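Local coordinates for protein glycerate 2-kinase (Pyrococcus horikoshii, PDB 1X3L) that phosphorylates D-glycerate to 2-phosphoglycerate with ATP and magnesium, and can also use other nucleotides or pyrophosphate as phosphate donor, at residues A[5-10]-A[378-383]; A[35-38]-A[43-46]; A[80-85]-A[100-105]. One frame throughout, in Å; residues are numbered along the deposited sequence.

Contact 1 (A[5-10]-A[378-383])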
ATOM      1  N   ASP A   5      15.661  25.310  10.041  1.00 37.89           N
ATOM      2  CA  ASP A   5      15.619  24.720  11.373  1.00 38.11           C
ATOM      3  C   ASP A   5      15.460  23.225  11.106  1.00 35.53           C
ATOM      4  O   ASP A   5      15.034  22.830  10.020  1.00 33.42           O
ATOM      5  CB  ASP A   5      14.408  25.216  12.172  1.00 41.91           C
ATOM      6  CG  ASP A   5      14.500  26.687  12.527  1.00 50.48           C
ATOM      7  OD1 ASP A   5      15.596  27.145  12.920  1.00 52.54           O
ATOM      8  OD2 ASP A   5      13.468  27.385  12.430  1.00 55.51           O
ATOM      9  N   ILE A   6      15.789  22.394  12.086  1.00 31.90           N
ATOM     10  CA  ILE A   6      15.671  20.959  11.895  1.00 31.54           C
ATOM     11  C   ILE A   6      14.209  20.559  11.624  1.00 30.31           C
ATOM     12  O   ILE A   6      13.951  19.589  10.913  1.00 30.90           O
ATOM     13  CB  ILE A   6      16.248  20.193  13.125  1.00 28.83           C
ATOM     14  CG1 ILE A   6      16.405  18.709  12.794  1.00 28.43           C
ATOM     15  CG2 ILE A   6      15.350  20.392  14.350  1.00 30.12           C
ATOM     16  CD1 ILE A   6      17.261  17.950  13.814  1.00 21.79           C
ATOM     17  N   ARG A   7      13.261  21.321  12.164  1.00 28.55           N
ATOM     18  CA  ARG A   7      11.841  21.028  11.966  1.00 28.18           C
ATOM     19  C   ARG A   7      11.365  21.269  10.536  1.00 27.40           C
ATOM     20  O   ARG A   7      10.575  20.485  10.006  1.00 23.14           O
ATOM     21  CB  ARG A   7      10.978  21.837  12.934  1.00 32.42           C
ATOM     22  CG  ARG A   7       9.486  21.581  12.771  1.00 38.20           C
ATOM     23  CD  ARG A   7       8.736  21.895  14.048  1.00 41.97           C
ATOM     24  NE  ARG A   7       9.302  21.135  15.157  1.00 43.73           N
ATOM     25  CZ  ARG A   7       8.587  20.464  16.050  1.00 41.71           C
ATOM     26  NH1 ARG A   7       7.261  20.453  15.973  1.00 41.71           N
ATOM     27  NH2 ARG A   7       9.205  19.798  17.015  1.00 40.85           N
ATOM     28  N   GLU A   8      11.829  22.352   9.914  1.00 25.89           N
ATOM     29  CA  GLU A   8      11.445  22.630   8.534  1.00 26.31           C
ATOM     30  C   GLU A   8      11.996  21.502   7.664  1.00 24.62           C
ATOM     31  O   GLU A   8      11.343  21.056   6.730  1.00 24.88           O
ATOM     32  CB  GLU A   8      12.007  23.975   8.054  1.00 26.57           C
ATOM     33  CG  GLU A   8      12.013  24.114   6.522  1.00 28.83           C
ATOM     34  CD  GLU A   8      12.354  25.525   6.034  1.00 28.48           C
ATOM     35  OE1 GLU A   8      12.856  26.338   6.833  1.00 28.58           O
ATOM     36  OE2 GLU A   8      12.119  25.815   4.841  1.00 30.80           O
ATOM     37  N   ILE A   9      13.198  21.035   7.982  1.00 23.93           N
ATOM     38  CA  ILE A   9      13.799  19.951   7.214  1.00 25.01           C
ATOM     39  C   ILE A   9      12.943  18.697   7.347  1.00 26.08           C
ATOM     40  O   ILE A   9      12.579  18.068   6.348  1.00 26.09           O
ATOM     41  CB  ILE A   9      15.229  19.645   7.692  1.00 23.21           C
ATOM     42  CG1 ILE A   9      16.145  20.822   7.352  1.00 24.97           C
ATOM     43  CG2 ILE A   9      15.738  18.361   7.033  1.00 21.62           C
ATOM     44  CD1 ILE A   9      17.544  20.723   7.948  1.00 22.59           C
ATOM     45  N   GLY A  10      12.609  18.347   8.585  1.00 26.78           N
ATOM     46  CA  GLY A  10      11.791  17.170   8.818  1.00 26.66           C
ATOM     47  C   GLY A  10      10.463  17.221   8.076  1.00 26.65           C
ATOM     48  O   GLY A  10      10.078  16.256   7.415  1.00 25.67           O
ATOM     49  N   GLY A 378       0.601  11.222  12.948  1.00 24.62           N
ATOM     50  CA  GLY A 378       1.701  10.711  13.745  1.00 25.48           C
ATOM     51  C   GLY A 378       2.254  11.745  14.704  1.00 25.46           C
ATOM     52  O   GLY A 378       1.551  12.678  15.088  1.00 25.14           O
ATOM     53  N   GLY A 379       3.517  11.583  15.091  1.00 24.76           N
ATOM     54  CA  GLY A 379       4.129  12.518  16.014  1.00 23.39           C
ATOM     55  C   GLY A 379       5.446  13.072  15.507  1.00 24.52           C
ATOM     56  O   GLY A 379       6.085  12.490  14.633  1.00 21.91           O
ATOM     57  N   ILE A 380       5.847  14.214  16.052  1.00 23.64           N
ATOM     58  CA  ILE A 380       7.104  14.843  15.668  1.00 25.35           C
ATOM     59  C   ILE A 380       7.691  15.438  16.945  1.00 25.96           C
ATOM     60  O   ILE A 380       7.057  16.249  17.614  1.00 27.22           O
ATOM     61  CB  ILE A 380       6.882  15.928  14.567  1.00 25.52           C
ATOM     62  CG1 ILE A 380       8.207  16.616  14.235  1.00 25.89           C
ATOM     63  CG2 ILE A 380       5.823  16.942  15.013  1.00 26.14           C
ATOM     64  CD1 ILE A 380       8.129  17.550  13.014  1.00 23.00           C
ATOM     65  N   VAL A 381       8.902  15.004  17.282  1.00 25.17           N
ATOM     66  CA  VAL A 381       9.572  15.439  18.497  1.00 23.54           C
ATOM     67  C   VAL A 381      11.031  15.772  18.229  1.00 24.31           C
ATOM     68  O   VAL A 381      11.614  15.305  17.252  1.00 26.14           O
ATOM     69  CB  VAL A 381       9.531  14.317  19.570  1.00 23.21           C
ATOM     70  CG1 VAL A 381       8.083  14.003  19.963  1.00 20.30           C
ATOM     71  CG2 VAL A 381      10.198  13.056  19.019  1.00 19.77           C
ATOM     72  N   ASP A 382      11.623  16.586  19.094  1.00 25.03           N
ATOM     73  CA  ASP A 382      13.026  16.932  18.940  1.00 26.22           C
ATOM     74  C   ASP A 382      13.723  16.855  20.290  1.00 26.57           C
ATOM     75  O   ASP A 382      13.145  16.359  21.259  1.00 25.65           O
ATOM     76  CB  ASP A 382      13.192  18.326  18.322  1.00 28.69           C
ATOM     77  CG  ASP A 382      12.469  19.409  19.100  1.00 30.92           C
ATOM     78  OD1 ASP A 382      12.497  19.364  20.347  1.00 29.85           O
ATOM     79  OD2 ASP A 382      11.882  20.309  18.459  1.00 31.87           O
ATOM     80  N   GLY A 383      14.962  17.338  20.348  1.00 26.79           N
ATOM     81  CA  GLY A 383      15.729  17.297  21.584  1.00 25.55           C
ATOM     82  C   GLY A 383      15.213  18.153  22.731  1.00 26.96           C
ATOM     83  O   GLY A 383      15.702  18.044  23.863  1.00 27.49           O
TER
HETATM   84  O   HOH W   1       7.616  18.858  18.807  1.00 41.06           O

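Contact 2 (A[35-38]-A[43-46])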
ATOM      1  N   ASP A  35       7.095  10.278 -28.385  1.00 71.21           N
ATOM      2  CA  ASP A  35       6.205  10.667 -29.467  1.00 72.65           C
ATOM      3  C   ASP A  35       5.558   9.377 -29.934  1.00 72.70           C
ATOM      4  O   ASP A  35       4.428   9.368 -30.428  1.00 73.69           O
ATOM      5  CB  ASP A  35       6.943  11.336 -30.630  1.00 74.36           C
ATOM      6  CG  ASP A  35       6.002  11.779 -31.740  1.00 76.14           C
ATOM      7  OD1 ASP A  35       5.406  10.904 -32.408  1.00 75.93           O
ATOM      8  OD2 ASP A  35       5.856  13.005 -31.939  1.00 77.55           O
ATOM      9  N   ASP A  36       6.284   8.281 -29.759  1.00 71.71           N
ATOM     10  CA  ASP A  36       5.793   6.977 -30.166  1.00 70.62           C
ATOM     11  C   ASP A  36       6.223   5.933 -29.143  1.00 67.79           C
ATOM     12  O   ASP A  36       5.859   4.762 -29.242  1.00 67.70           O
ATOM     13  CB  ASP A  36       6.360   6.624 -31.543  1.00 73.52           C
ATOM     14  CG  ASP A  36       5.625   5.477 -32.202  1.00 76.86           C
ATOM     15  OD1 ASP A  36       6.054   5.039 -33.293  1.00 77.96           O
ATOM     16  OD2 ASP A  36       4.612   5.017 -31.630  1.00 78.97           O
ATOM     17  N   LYS A  37       6.992   6.369 -28.150  1.00 64.24           N
ATOM     18  CA  LYS A  37       7.489   5.463 -27.125  1.00 60.42           C
ATOM     19  C   LYS A  37       6.956   5.776 -25.730  1.00 56.93           C
ATOM     20  O   LYS A  37       6.744   6.938 -25.375  1.00 55.33           O
ATOM     21  CB  LYS A  37       9.020   5.505 -27.096  1.00 62.56           C
ATOM     22  CG  LYS A  37       9.686   5.342 -28.459  1.00 65.45           C
ATOM     23  CD  LYS A  37       9.425   3.968 -29.069  1.00 68.48           C
ATOM     24  CE  LYS A  37      10.068   3.847 -30.450  1.00 69.90           C
ATOM     25  NZ  LYS A  37       9.884   2.494 -31.050  1.00 70.32           N
ATOM     26  N   ILE A  38       6.737   4.723 -24.950  1.00 52.39           N
ATOM     27  CA  ILE A  38       6.272   4.846 -23.573  1.00 48.84           C
ATOM     28  C   ILE A  38       7.380   4.239 -22.723  1.00 45.94           C
ATOM     29  O   ILE A  38       7.726   3.076 -22.899  1.00 45.84           O
ATOM     30  CB  ILE A  38       4.968   4.059 -23.338  1.00 49.18           C
ATOM     31  CG1 ILE A  38       3.842   4.660 -24.182  1.00 49.11           C
ATOM     32  CG2 ILE A  38       4.594   4.098 -21.861  1.00 48.80           C
ATOM     33  CD1 ILE A  38       2.514   3.944 -24.038  1.00 47.60           C
ATOM     34  N   LYS A  43      11.962   0.946 -18.769  1.00 46.91           N
ATOM     35  CA  LYS A  43      11.561  -0.016 -19.794  1.00 46.72           C
ATOM     36  C   LYS A  43      10.816   0.712 -20.909  1.00 46.61           C
ATOM     37  O   LYS A  43       9.782   1.340 -20.672  1.00 44.50           O
ATOM     38  CB  LYS A  43      10.661  -1.093 -19.178  1.00 48.87           C
ATOM     39  CG  LYS A  43      10.391  -2.302 -20.068  1.00 51.22           C
ATOM     40  CD  LYS A  43      11.625  -3.188 -20.208  1.00 53.27           C
ATOM     41  CE  LYS A  43      11.308  -4.474 -20.968  1.00 54.86           C
ATOM     42  NZ  LYS A  43      10.833  -4.219 -22.360  1.00 55.27           N
ATOM     43  N   GLU A  44      11.338   0.619 -22.129  1.00 47.20           N
ATOM     44  CA  GLU A  44      10.734   1.296 -23.272  1.00 47.86           C
ATOM     45  C   GLU A  44       9.758   0.424 -24.059  1.00 46.91           C
ATOM     46  O   GLU A  44      10.022  -0.750 -24.313  1.00 46.60           O
ATOM     47  CB  GLU A  44      11.834   1.806 -24.208  1.00 50.24           C
ATOM     48  CG  GLU A  44      11.352   2.812 -25.243  1.00 55.82           C
ATOM     49  CD  GLU A  44      12.461   3.282 -26.168  1.00 58.39           C
ATOM     50  OE1 GLU A  44      13.530   3.689 -25.660  1.00 58.79           O
ATOM     51  OE2 GLU A  44      12.261   3.253 -27.404  1.00 60.14           O
ATOM     52  N   PHE A  45       8.626   1.010 -24.437  1.00 47.11           N
ATOM     53  CA  PHE A  45       7.608   0.308 -25.213  1.00 48.09           C
ATOM     54  C   PHE A  45       7.214   1.166 -26.403  1.00 49.44           C
ATOM     55  O   PHE A  45       6.994   2.370 -26.262  1.00 49.16           O
ATOM     56  CB  PHE A  45       6.349   0.041 -24.381  1.00 47.78           C
ATOM     57  CG  PHE A  45       6.593  -0.758 -23.141  1.00 47.80           C
ATOM     58  CD1 PHE A  45       7.011  -0.136 -21.969  1.00 47.13           C
ATOM     59  CD2 PHE A  45       6.414  -2.135 -23.143  1.00 47.82           C
ATOM     60  CE1 PHE A  45       7.247  -0.880 -20.812  1.00 48.10           C
ATOM     61  CE2 PHE A  45       6.647  -2.887 -21.995  1.00 48.48           C
ATOM     62  CZ  PHE A  45       7.064  -2.258 -20.827  1.00 48.00           C
ATOM     63  N   GLU A  46       7.119   0.545 -27.572  1.00 51.23           N
ATOM     64  CA  GLU A  46       6.739   1.265 -28.781  1.00 53.50           C
ATOM     65  C   GLU A  46       5.225   1.238 -28.937  1.00 52.71           C
ATOM     66  O   GLU A  46       4.596   0.197 -28.758  1.00 52.34           O
ATOM     67  CB  GLU A  46       7.391   0.624 -30.006  1.00 56.66           C
ATOM     68  CG  GLU A  46       7.135   1.375 -31.301  1.00 60.34           C
ATOM     69  CD  GLU A  46       7.772   0.697 -32.499  1.00 63.05           C
ATOM     70  OE1 GLU A  46       7.738   1.284 -33.603  1.00 64.88           O
ATOM     71  OE2 GLU A  46       8.304  -0.422 -32.336  1.00 64.55           O
TER

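Contact 3 (A[80-85]-A[100-105])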
ATOM      1  N   THR A  80     -13.867   1.876  -8.693  1.00 38.85           N
ATOM      2  CA  THR A  80     -13.452   2.373  -7.387  1.00 40.31           C
ATOM      3  C   THR A  80     -14.597   2.349  -6.373  1.00 41.84           C
ATOM      4  O   THR A  80     -15.724   1.988  -6.704  1.00 41.40           O
ATOM      5  CB  THR A  80     -12.894   3.813  -7.511  1.00 40.92           C
ATOM      6  OG1 THR A  80     -12.289   4.204  -6.273  1.00 41.72           O
ATOM      7  CG2 THR A  80     -14.010   4.797  -7.860  1.00 41.15           C
ATOM      8  N   LYS A  81     -14.294   2.732  -5.136  1.00 43.20           N
ATOM      9  CA  LYS A  81     -15.285   2.750  -4.064  1.00 44.63           C
ATOM     10  C   LYS A  81     -16.360   3.817  -4.248  1.00 45.88           C
ATOM     11  O   LYS A  81     -16.171   4.792  -4.979  1.00 45.08           O
ATOM     12  CB  LYS A  81     -14.598   2.974  -2.716  1.00 44.41           C
ATOM     13  CG  LYS A  81     -13.793   1.794  -2.213  1.00 45.86           C
ATOM     14  CD  LYS A  81     -13.130   2.112  -0.872  1.00 49.89           C
ATOM     15  CE  LYS A  81     -14.154   2.484   0.198  1.00 48.77           C
ATOM     16  NZ  LYS A  81     -15.106   1.378   0.497  1.00 50.02           N
ATOM     17  N   TYR A  82     -17.492   3.619  -3.580  1.00 46.40           N
ATOM     18  CA  TYR A  82     -18.595   4.568  -3.648  1.00 48.26           C
ATOM     19  C   TYR A  82     -18.128   5.893  -3.057  1.00 48.80           C
ATOM     20  O   TYR A  82     -17.586   5.931  -1.952  1.00 49.91           O
ATOM     21  CB  TYR A  82     -19.800   4.037  -2.862  1.00 46.42           C
ATOM     22  CG  TYR A  82     -20.436   2.813  -3.485  1.00 46.48           C
ATOM     23  CD1 TYR A  82     -21.046   2.884  -4.740  1.00 46.50           C
ATOM     24  CD2 TYR A  82     -20.407   1.580  -2.835  1.00 45.63           C
ATOM     25  CE1 TYR A  82     -21.607   1.755  -5.332  1.00 48.16           C
ATOM     26  CE2 TYR A  82     -20.966   0.444  -3.419  1.00 45.55           C
ATOM     27  CZ  TYR A  82     -21.562   0.537  -4.666  1.00 46.75           C
ATOM     28  OH  TYR A  82     -22.104  -0.585  -5.254  1.00 47.73           O
ATOM     29  N   GLY A  83     -18.332   6.974  -3.805  1.00 49.98           N
ATOM     30  CA  GLY A  83     -17.916   8.285  -3.338  1.00 52.38           C
ATOM     31  C   GLY A  83     -16.598   8.736  -3.947  1.00 54.87           C
ATOM     32  O   GLY A  83     -16.330   9.934  -4.040  1.00 55.36           O
ATOM     33  N   TYR A  84     -15.773   7.778  -4.367  1.00 55.31           N
ATOM     34  CA  TYR A  84     -14.474   8.087  -4.961  1.00 56.40           C
ATOM     35  C   TYR A  84     -14.609   8.578  -6.401  1.00 56.84           C
ATOM     36  O   TYR A  84     -13.626   8.958  -7.029  1.00 55.80           O
ATOM     37  CB  TYR A  84     -13.536   6.886  -4.810  1.00 56.48           C
ATOM     38  CG  TYR A  84     -13.161   6.582  -3.375  1.00 56.87           C
ATOM     39  CD1 TYR A  84     -14.140   6.422  -2.394  1.00 57.04           C
ATOM     40  CD2 TYR A  84     -11.826   6.455  -2.997  1.00 56.80           C
ATOM     41  CE1 TYR A  84     -13.797   6.145  -1.070  1.00 56.89           C
ATOM     42  CE2 TYR A  84     -11.472   6.179  -1.678  1.00 56.64           C
ATOM     43  CZ  TYR A  84     -12.462   6.026  -0.719  1.00 57.33           C
ATOM     44  OH  TYR A  84     -12.114   5.757   0.586  1.00 57.21           O
ATOM     45  N   GLY A  85     -15.842   8.568  -6.898  1.00 58.40           N
ATOM     46  CA  GLY A  85     -16.152   9.001  -8.253  1.00 59.94           C
ATOM     47  C   GLY A  85     -15.097   9.670  -9.116  1.00 60.46           C
ATOM     48  O   GLY A  85     -14.212   9.003  -9.643  1.00 61.54           O
ATOM     49  N   ILE A 100     -16.848  -5.545   0.937  1.00 45.55           N
ATOM     50  CA  ILE A 100     -17.651  -6.667   0.462  1.00 44.34           C
ATOM     51  C   ILE A 100     -18.102  -6.383  -0.958  1.00 42.65           C
ATOM     52  O   ILE A 100     -18.731  -5.360  -1.227  1.00 41.48           O
ATOM     53  CB  ILE A 100     -18.889  -6.899   1.349  1.00 47.22           C
ATOM     54  CG1 ILE A 100     -18.445  -7.187   2.785  1.00 48.46           C
ATOM     55  CG2 ILE A 100     -19.710  -8.070   0.806  1.00 47.35           C
ATOM     56  CD1 ILE A 100     -19.596  -7.406   3.746  1.00 50.90           C
ATOM     57  N   PRO A 101     -17.787  -7.293  -1.890  1.00 41.41           N
ATOM     58  CA  PRO A 101     -18.164  -7.120  -3.293  1.00 40.96           C
ATOM     59  C   PRO A 101     -19.672  -7.143  -3.524  1.00 42.48           C
ATOM     60  O   PRO A 101     -20.410  -7.827  -2.811  1.00 41.95           O
ATOM     61  CB  PRO A 101     -17.462  -8.287  -3.977  1.00 40.25           C
ATOM     62  CG  PRO A 101     -17.532  -9.362  -2.930  1.00 39.06           C
ATOM     63  CD  PRO A 101     -17.157  -8.610  -1.672  1.00 40.66           C
ATOM     64  N   ASP A 102     -20.124  -6.374  -4.509  1.00 43.53           N
ATOM     65  CA  ASP A 102     -21.538  -6.346  -4.862  1.00 45.55           C
ATOM     66  C   ASP A 102     -21.664  -6.466  -6.376  1.00 45.98           C
ATOM     67  O   ASP A 102     -20.666  -6.696  -7.070  1.00 45.55           O
ATOM     68  CB  ASP A 102     -22.230  -5.069  -4.356  1.00 45.09           C
ATOM     69  CG  ASP A 102     -21.650  -3.801  -4.948  1.00 46.05           C
ATOM     70  OD1 ASP A 102     -21.251  -3.803  -6.131  1.00 46.90           O
ATOM     71  OD2 ASP A 102     -21.620  -2.784  -4.226  1.00 45.50           O
ATOM     72  N   GLU A 103     -22.878  -6.309  -6.893  1.00 46.23           N
ATOM     73  CA  GLU A 103     -23.097  -6.437  -8.330  1.00 47.05           C
ATOM     74  C   GLU A 103     -22.298  -5.457  -9.180  1.00 45.63           C
ATOM     75  O   GLU A 103     -21.994  -5.747 -10.335  1.00 45.68           O
ATOM     76  CB  GLU A 103     -24.588  -6.321  -8.654  1.00 49.23           C
ATOM     77  CG  GLU A 103     -25.411  -7.490  -8.130  1.00 53.85           C
ATOM     78  CD  GLU A 103     -24.810  -8.840  -8.502  1.00 58.10           C
ATOM     79  OE1 GLU A 103     -24.522  -9.064  -9.701  1.00 58.55           O
ATOM     80  OE2 GLU A 103     -24.630  -9.683  -7.595  1.00 60.19           O
ATOM     81  N   LYS A 104     -21.955  -4.302  -8.620  1.00 43.83           N
ATOM     82  CA  LYS A 104     -21.176  -3.326  -9.371  1.00 43.11           C
ATOM     83  C   LYS A 104     -19.745  -3.831  -9.569  1.00 41.83           C
ATOM     84  O   LYS A 104     -19.105  -3.517 -10.570  1.00 41.98           O
ATOM     85  CB  LYS A 104     -21.176  -1.978  -8.649  1.00 45.14           C
ATOM     86  CG  LYS A 104     -22.546  -1.303  -8.619  1.00 46.87           C
ATOM     87  CD  LYS A 104     -23.018  -0.956 -10.023  1.00 48.84           C
ATOM     88  CE  LYS A 104     -24.466  -0.468 -10.032  1.00 51.60           C
ATOM     89  NZ  LYS A 104     -24.674   0.768  -9.215  1.00 53.50           N
ATOM     90  N   SER A 105     -19.254  -4.619  -8.615  1.00 39.87           N
ATOM     91  CA  SER A 105     -17.909  -5.183  -8.701  1.00 40.91           C
ATOM     92  C   SER A 105     -17.865  -6.087  -9.919  1.00 40.61           C
ATOM     93  O   SER A 105     -16.904  -6.077 -10.686  1.00 40.37           O
ATOM     94  CB  SER A 105     -17.592  -6.015  -7.456  1.00 38.40           C
ATOM     95  OG  SER A 105     -17.704  -5.238  -6.281  1.00 40.75           O
TER

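Contact 1 (A[5-10]-A[378-383])
The N-terminal helix 6-20 meets the mixed β-sheet at strand 378-382, where Arg7 in the first turn of the helix reaches over Ile380 to Asp382. With CG anti to the backbone N (chi1 180°) and a bend at chi3, the long arginine chain carries its charge across to the strand. Arg7 NH2 lies 3.1 Å from Asp382 OD2 in a salt bridge and rather bent hydrogen bond: the nitrogen stands above the carboxylate plane, the two flat groups being turned 65° apart. Arg7 NH2 also gives a hydrogen to a water at 2.6 Å, which in turn donates to Ile380 O at 2.9 Å. Ile380 CD1 lies over one face of the Arg7 guanidinium, 4.1 Å from its plane and offset toward the rim. A leucine in place of Arg7 would probably leave Asp382 OD2 without its countercharge and the water without its donor. The other carboxylate oxygen, Asp382 OD1, takes a hydrogen bond with Thr384 OG1, in the turn that leads into helix 385-391. Ile6 of the same helix turn rests on Leu361 of strand 359-366 and on Ile432 of strand 427-435, which Ile9 also touches.

Contact 2 (A[35-38]-A[43-46])
Lys43 brings its carbonyl O to 3.5 Å from Ile38 O, an approach of two acceptors that makes no bond. At Glu44 the CA-H points toward Ile38 O, while the extended side chain crosses obliquely over Lys37: Glu44 OE2 touches Lys37 CD at 3.4 Å, but Lys37 NZ is 4.4 Å from that oxygen, too far for a salt bridge. Phe45 is the hydrogen-bonded partner of Ile38 in this antiparallel β-hairpin of strands 37-40 and 43-46. Ile38 N donates to Phe45 O at 2.7 Å, nearly straight at 167° and in the carbonyl plane. The return bond, from Phe45 N to Ile38 O, is equally short at 2.7 Å but more bent, at 144°. Phe45 CG is anti to its carbonyl carbon (chi1 -58°), which lays a ring edge against Ile38 O, with CD1 nearest. Being large and apolar, the ring suits the buried face it shares with Ile38; it reaches Ile190 and Phe263 and meets His261 edge-to-face. Glu46 forms the next, non-hydrogen-bonded pair with Lys37, on the other face. Their side chains run side by side in the same direction, so that Lys37 NZ lies beside the Glu46 chain and reaches Glu46 OE1 at 3.5 Å, a long salt bridge. Lys37 probably also tempers the nearness of Asp36 OD1 to Glu46 OE1, 4.1 Å apart, while Glu46 OE2 pairs with Lys48.

Contact 3 (A[80-85]-A[100-105])
A very short hydrogen bond joins Tyr82 to Asp102: the phenol Tyr82 OH donates to Asp102 OD2 at 2.5 Å, although so small a value should not be pressed at this resolution. The two side chains come from opposite directions, and OD2 lies at the ring edge, in the ring plane, while the carboxylate is turned 44° from it. Lys104 CG closes in to 3.5 Å from Tyr82 OH, the CB and CG methylenes of Lys104 giving the hydroxyl an apolar flank. Asp102 can serve both sides because its oxygens divide the work. With Asp102 CG between the backbone N and the carbonyl carbon (chi1 61°), Asp102 OD1 turns back to the start of helix 103-118, where Lys104 N at 2.6 Å and Ser105 N at 3.3 Å approach it from opposite faces of its plane. Asp102 N in turn donates to Ser105 OG at 3.2 Å, completing a capping box: both side chains are short enough to reach back to a backbone N-H of the other residue. Tyr82 stands in a type II β-turn from Lys81 to Tyr84, reached from strand 75-81. Gly83 has backbone angles at which a side chain would collide with Tyr82 O, so glycine suits this position. The side chain of Tyr82 lies about 10 Å from that of Lys58, a probable substrate-binding residue.

Overall arrangement
Along the chain, contact 1 spans the other two: its helix 6-20 comes near the start and its strand 378-382 late in the sequence, whereas contact 2 and then contact 3 close in between. Contacts 2 and 3, their centres 33 Å apart, are both tied to the six-stranded parallel sheet. The hairpin of contact 2 packs on strands 188-194 and 260-266 at one edge, and contact 3 lies at the C-terminal end of strand 75-81, next to the other edge strand, 92-96. Contact 1 belongs to the mixed sheet, its centre 42 Å from that of contact 2 and 39 Å from that of contact 3. The N-terminal helix thus packs against a sheet built from the later part of the chain, including C-terminal strand 427-435.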